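Local coordinates for oxidoreductase, putative (Neosartorya fumigata, PDB 6SKX), which is a fungal reductive aminase that probably uses NADPH to reduce imines formed from carbonyl compounds and amines, and belongs to a hydroxyisobutyrate dehydrogenase-like family, at residues A[3-8]-A[55-60]; A[59-64]-A[83-88]. One frame throughout, in Å; residues are numbered along the deposited sequence.

Contact 1: residues A[3-8]-A[55-60]; sequences SVSIFG and INASDL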
loop_
_atom_site.group_PDB
_atom_site.type_symbol
_atom_site.label_atom_id
_atom_site.label_comp_id
_atom_site.label_asym_id
_atom_site.label_seq_id
_atom_site.Cartn_x
_atom_site.Cartn_y
_atom_site.Cartn_z
ATOM N N SER A 3 -37.302 9.068 -12.831
ATOM C CA SER A 3 -36.859 7.889 -13.607
ATOM C C SER A 3 -35.356 7.901 -13.875
ATOM O O SER A 3 -34.721 8.913 -13.652
ATOM C CB SER A 3 -37.611 7.810 -14.893
ATOM O OG SER A 3 -37.104 8.752 -15.809
ATOM N N VAL A 4 -34.856 6.776 -14.374
ATOM C CA VAL A 4 -33.434 6.573 -14.744
ATOM C C VAL A 4 -33.367 5.403 -15.726
ATOM O O VAL A 4 -34.246 4.579 -15.699
ATOM C CB VAL A 4 -32.580 6.337 -13.490
ATOM C CG1 VAL A 4 -32.670 4.919 -12.978
ATOM C CG2 VAL A 4 -31.141 6.722 -13.711
ATOM N N SER A 5 -32.374 5.381 -16.599
ATOM C CA SER A 5 -32.175 4.258 -17.550
ATOM C C SER A 5 -30.721 3.796 -17.449
ATOM O O SER A 5 -29.847 4.666 -17.565
ATOM C CB SER A 5 -32.502 4.712 -18.956
ATOM O OG SER A 5 -32.493 3.627 -19.821
ATOM N N ILE A 6 -30.465 2.515 -17.176
ATOM C CA ILE A 6 -29.095 1.973 -16.898
ATOM C C ILE A 6 -28.683 1.103 -18.088
ATOM O O ILE A 6 -29.484 0.238 -18.502
ATOM C CB ILE A 6 -29.080 1.109 -15.623
ATOM C CG1 ILE A 6 -29.686 1.805 -14.399
ATOM C CG2 ILE A 6 -27.691 0.553 -15.353
ATOM C CD1 ILE A 6 -28.906 2.962 -13.922
ATOM N N PHE A 7 -27.451 1.242 -18.548
ATOM C CA PHE A 7 -26.846 0.329 -19.552
ATOM C C PHE A 7 -25.765 -0.507 -18.869
ATOM O O PHE A 7 -24.682 0.074 -18.474
ATOM C CB PHE A 7 -26.295 1.146 -20.726
ATOM C CG PHE A 7 -27.327 1.506 -21.774
ATOM C CD1 PHE A 7 -28.115 2.633 -21.639
ATOM C CD2 PHE A 7 -27.500 0.726 -22.909
ATOM C CE1 PHE A 7 -29.067 2.959 -22.599
ATOM C CE2 PHE A 7 -28.463 1.044 -23.859
ATOM C CZ PHE A 7 -29.262 2.148 -23.687
ATOM N N GLY A 8 -26.036 -1.806 -18.705
ATOM C CA GLY A 8 -25.058 -2.770 -18.144
ATOM C C GLY A 8 -25.497 -3.373 -16.817
ATOM O O GLY A 8 -25.673 -2.613 -15.837
ATOM N N ILE A 55 -32.394 4.470 -24.431
ATOM C CA ILE A 55 -32.244 5.950 -24.584
ATOM C C ILE A 55 -33.616 6.620 -24.449
ATOM O O ILE A 55 -33.674 7.669 -23.796
ATOM C CB ILE A 55 -31.567 6.319 -25.923
ATOM C CG1 ILE A 55 -30.149 5.746 -26.030
ATOM C CG2 ILE A 55 -31.581 7.832 -26.126
ATOM C CD1 ILE A 55 -29.233 6.209 -24.932
ATOM N N ASN A 56 -34.692 6.054 -25.014
ATOM C CA ASN A 56 -36.032 6.692 -24.898
ATOM C C ASN A 56 -36.686 6.450 -23.526
ATOM O O ASN A 56 -37.643 7.172 -23.256
ATOM C CB ASN A 56 -36.940 6.344 -26.081
ATOM C CG ASN A 56 -36.511 7.075 -27.342
ATOM O OD1 ASN A 56 -36.252 6.445 -28.357
ATOM N ND2 ASN A 56 -36.322 8.388 -27.265
ATOM N N ALA A 57 -36.180 5.534 -22.706
ATOM C CA ALA A 57 -36.832 5.223 -21.414
ATOM C C ALA A 57 -36.677 6.353 -20.395
ATOM O O ALA A 57 -37.490 6.407 -19.491
ATOM C CB ALA A 57 -36.309 3.926 -20.869
ATOM N N SER A 58 -35.667 7.203 -20.549
ATOM C CA SER A 58 -35.444 8.300 -19.580
ATOM C C SER A 58 -34.542 9.374 -20.179
ATOM O O SER A 58 -33.855 9.084 -21.128
ATOM C CB SER A 58 -34.810 7.748 -18.336
ATOM O OG SER A 58 -34.696 8.739 -17.348
ATOM N N ASP A 59 -34.625 10.589 -19.653
ATOM C CA ASP A 59 -33.652 11.655 -20.015
ATOM C C ASP A 59 -32.314 11.460 -19.267
ATOM O O ASP A 59 -31.300 12.040 -19.727
ATOM C CB ASP A 59 -34.259 13.048 -19.769
ATOM C CG ASP A 59 -35.084 13.566 -20.945
ATOM O OD1 ASP A 59 -35.186 12.806 -21.958
ATOM O OD2 ASP A 59 -35.629 14.718 -20.841
ATOM N N LEU A 60 -32.317 10.705 -18.167
ATOM C CA LEU A 60 -31.087 10.420 -17.381
ATOM C C LEU A 60 -30.636 8.988 -17.676
ATOM O O LEU A 60 -31.300 8.055 -17.262
ATOM C CB LEU A 60 -31.362 10.645 -15.896
ATOM C CG LEU A 60 -30.171 10.461 -14.963
ATOM C CD1 LEU A 60 -29.011 11.339 -15.374
ATOM C CD2 LEU A 60 -30.572 10.748 -13.532
HETATM O O HOH W 1 -37.321 4.474 -16.976
#

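Contact 2: residues A[59-64]-A[83-88]; sequences DLIIIC and HGKTII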
loop_
_atom_site.group_PDB
_atom_site.type_symbol
_atom_site.label_atom_id
_atom_site.label_comp_id
_atom_site.label_asym_id
_atom_site.label_seq_id
_atom_site.Cartn_x
_atom_site.Cartn_y
_atom_site.Cartn_z
ATOM N N ASP A 59 -34.625 10.589 -19.653
ATOM C CA ASP A 59 -33.652 11.655 -20.015
ATOM C C ASP A 59 -32.314 11.460 -19.267
ATOM O O ASP A 59 -31.300 12.040 -19.727
ATOM C CB ASP A 59 -34.259 13.048 -19.769
ATOM C CG ASP A 59 -35.084 13.566 -20.945
ATOM O OD1 ASP A 59 -35.186 12.806 -21.958
ATOM O OD2 ASP A 59 -35.629 14.718 -20.841
ATOM N N LEU A 60 -32.317 10.705 -18.167
ATOM C CA LEU A 60 -31.087 10.420 -17.381
ATOM C C LEU A 60 -30.636 8.988 -17.676
ATOM O O LEU A 60 -31.300 8.055 -17.262
ATOM C CB LEU A 60 -31.362 10.645 -15.896
ATOM C CG LEU A 60 -30.171 10.461 -14.963
ATOM C CD1 LEU A 60 -29.011 11.339 -15.374
ATOM C CD2 LEU A 60 -30.572 10.748 -13.532
ATOM N N ILE A 61 -29.511 8.866 -18.361
ATOM C CA ILE A 61 -28.918 7.610 -18.843
ATOM C C ILE A 61 -27.603 7.381 -18.097
ATOM O O ILE A 61 -26.769 8.259 -18.161
ATOM C CB ILE A 61 -28.767 7.741 -20.365
ATOM C CG1 ILE A 61 -30.151 7.791 -21.031
ATOM C CG2 ILE A 61 -27.917 6.623 -20.940
ATOM C CD1 ILE A 61 -30.102 8.603 -22.255
ATOM N N ILE A 62 -27.493 6.272 -17.344
ATOM C CA ILE A 62 -26.290 5.887 -16.547
ATOM C C ILE A 62 -25.661 4.677 -17.238
ATOM O O ILE A 62 -26.331 3.650 -17.420
ATOM C CB ILE A 62 -26.610 5.535 -15.083
ATOM C CG1 ILE A 62 -27.605 6.492 -14.413
ATOM C CG2 ILE A 62 -25.322 5.417 -14.289
ATOM C CD1 ILE A 62 -27.013 7.755 -13.939
ATOM N N ILE A 63 -24.433 4.823 -17.686
ATOM C CA ILE A 63 -23.755 3.751 -18.452
ATOM C C ILE A 63 -22.701 3.131 -17.549
ATOM O O ILE A 63 -21.854 3.883 -17.020
ATOM C CB ILE A 63 -23.144 4.332 -19.741
ATOM C CG1 ILE A 63 -24.164 5.177 -20.513
ATOM C CG2 ILE A 63 -22.553 3.218 -20.588
ATOM C CD1 ILE A 63 -23.598 5.831 -21.748
ATOM N N CYS A 64 -22.707 1.805 -17.458
ATOM C CA CYS A 64 -21.708 1.011 -16.697
ATOM C C CYS A 64 -21.403 -0.269 -17.487
ATOM O O CYS A 64 -22.029 -1.300 -17.181
ATOM C CB CYS A 64 -22.244 0.705 -15.302
ATOM S SG CYS A 64 -20.995 0.012 -14.194
ATOM N N HIS A 83 -30.651 13.742 -28.467
ATOM C CA HIS A 83 -30.931 15.199 -28.330
ATOM C C HIS A 83 -31.646 15.432 -26.980
ATOM O O HIS A 83 -32.686 14.765 -26.726
ATOM C CB HIS A 83 -31.699 15.737 -29.574
ATOM C CG HIS A 83 -31.824 17.227 -29.598
ATOM N ND1 HIS A 83 -30.798 18.066 -30.095
ATOM C CD2 HIS A 83 -32.802 18.047 -29.135
ATOM C CE1 HIS A 83 -31.155 19.328 -29.926
ATOM N NE2 HIS A 83 -32.390 19.342 -29.348
ATOM N N GLY A 84 -31.142 16.370 -26.170
ATOM C CA GLY A 84 -31.699 16.748 -24.849
ATOM C C GLY A 84 -31.464 15.682 -23.763
ATOM O O GLY A 84 -31.952 15.877 -22.662
ATOM N N LYS A 85 -30.711 14.606 -24.014
ATOM C CA LYS A 85 -30.386 13.590 -22.970
ATOM C C LYS A 85 -29.181 14.023 -22.130
ATOM O O LYS A 85 -28.321 14.759 -22.628
ATOM C CB LYS A 85 -30.046 12.227 -23.566
ATOM C CG LYS A 85 -31.147 11.600 -24.402
ATOM C CD LYS A 85 -32.422 11.347 -23.634
ATOM C CE LYS A 85 -33.559 10.893 -24.522
ATOM N NZ LYS A 85 -34.744 10.574 -23.703
ATOM N N THR A 86 -29.165 13.604 -20.867
ATOM C CA THR A 86 -28.002 13.729 -19.963
ATOM C C THR A 86 -27.355 12.351 -19.793
ATOM O O THR A 86 -28.008 11.441 -19.314
ATOM C CB THR A 86 -28.393 14.309 -18.615
ATOM O OG1 THR A 86 -29.005 15.575 -18.855
ATOM C CG2 THR A 86 -27.192 14.421 -17.694
ATOM N N ILE A 87 -26.104 12.214 -20.200
ATOM C CA ILE A 87 -25.362 10.927 -20.141
ATOM C C ILE A 87 -24.365 10.994 -18.981
ATOM O O ILE A 87 -23.609 11.987 -18.865
ATOM C CB ILE A 87 -24.721 10.672 -21.502
ATOM C CG1 ILE A 87 -25.831 10.519 -22.551
ATOM C CG2 ILE A 87 -23.790 9.483 -21.435
ATOM C CD1 ILE A 87 -25.331 10.248 -23.928
ATOM N N ILE A 88 -24.452 10.011 -18.091
ATOM C CA ILE A 88 -23.455 9.802 -17.013
ATOM C C ILE A 88 -22.715 8.512 -17.347
ATOM O O ILE A 88 -23.322 7.437 -17.216
ATOM C CB ILE A 88 -24.126 9.725 -15.631
ATOM C CG1 ILE A 88 -25.120 10.871 -15.379
ATOM C CG2 ILE A 88 -23.045 9.630 -14.570
ATOM C CD1 ILE A 88 -24.530 12.273 -15.368
#

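Contact 1: residues A[3-8]-A[55-60]
S3 and S58 meet through their hydroxyls, OG of S3 lying 2.9 Å from OG of S58 in a hydrogen bond that either could donate. The S58 hydroxyl is engaged a second time within its own turn: it accepts the backbone N-H of L60 over 3.2 Å, an ST turn that ties the loop's last residues together just before the chain enters its strand. The S58 torsion matters here: with OG anti to the backbone N (chi1 -175°), beside its carbonyl carbon, the hydroxyl meets both OG of S3 and the N-H of L60.

One backbone bond crosses the contact, from N of S5 to O of L60 at 3.0 Å, where strand 60-63 first comes alongside strand 3-7. Near this bond CB of S5 packs against CB of S58, while the S5 hydroxyl is held by the backbone carbonyl of G54 and has the methyl of A57 beside it. A water joins the backbones as well, donating to O of A57 and, weakly, to O of V4.

The apolar contacts lie at two places. CG2 of V4 rests 4.1 Å from CG of L60, the two side chains running at a slant to each other. Farther along, the F7 ring presents its edge to helix 51-56: N of I55 lies in the ring plane 4.0 Å from CZ, and CD1 of I55 touches CE1. L75 of helix 68-75 touches both F7 and I55, and W30 meets the F7 ring.

Strand 3-7 leads into G8, the first glycine of a sequence consistent with the GxGxxG dinucleotide-binding motif, followed by NADP-binding L9; the contact sets the first strand of a Rossmann-type domain against the helix-to-strand turn that brings in its neighbour, strand 60-63.

Contact 2: residues A[59-64]-A[83-88]
A right-handed beta-alpha-beta crossover, the repeating element of Rossmann domains, brings strand 86-89 parallel to strand 60-63 by way of helix 68-75. L60 pairs with T86, I61 with I87 and I62 with I88, and the backbone ladder is regular: N of T86 donates to O of D59, N of I61 to O of T86 at 3.1 Å, N of I88 to O of I61, and N of I63 to O of I88 at 2.9 Å. All four are close to straight, the I88 to I61 bond reaching 176° at the hydrogen.

Ahead of the strands, a salt bridge joins the two incoming loops. NZ of K85 reaches OD1 of D59 at 2.9 Å, approaching nearly along the carboxylate's C-O axis, and it also donates to the carbonyls of I55 and S58, so three oxygens grip the ammonium. A bend at chi2 (-61°) folds the lysine back over D59, and CD1 of I61 packs on its CG at 3.8 Å.

On the face that carries L60, T86 and I88, CD1 of I62 lies 3.9 Å from CB of I88, their side chains side by side and pointing the same way, and CD1 of L60 touches CG1 of I88. On the other face CD1 of I63 meets CG2 of I87 at 3.7 Å.

Strand 3-7 flanks strand 60-63, with V4 and I6 touching I62, while strand 111-118 borders strand 86-89, where R111 holds the T86 hydroxyl. Helix 137-147 packs over L60, I62 and T86.

How the contacts relate
From the N terminus, strand 3-7 is laid down first, and the chain passes through helix 11-22, strands 26-30 and 46-47 and helix 51-56 before contact 1 closes that long loop. Contact 2 then closes a shorter one, through helix 68-75, so the two loops follow in series, overlapping at D59 and L60. Strand 60-63 is the common element: strand 3-7 pairs with one edge of it and strand 86-89 with the other, and probable backbone bonds from N of I62 to O of S5 and from N of C64 to O of F7 continue the first pairing. The three strands thus run side by side in the parallel part of one sheet.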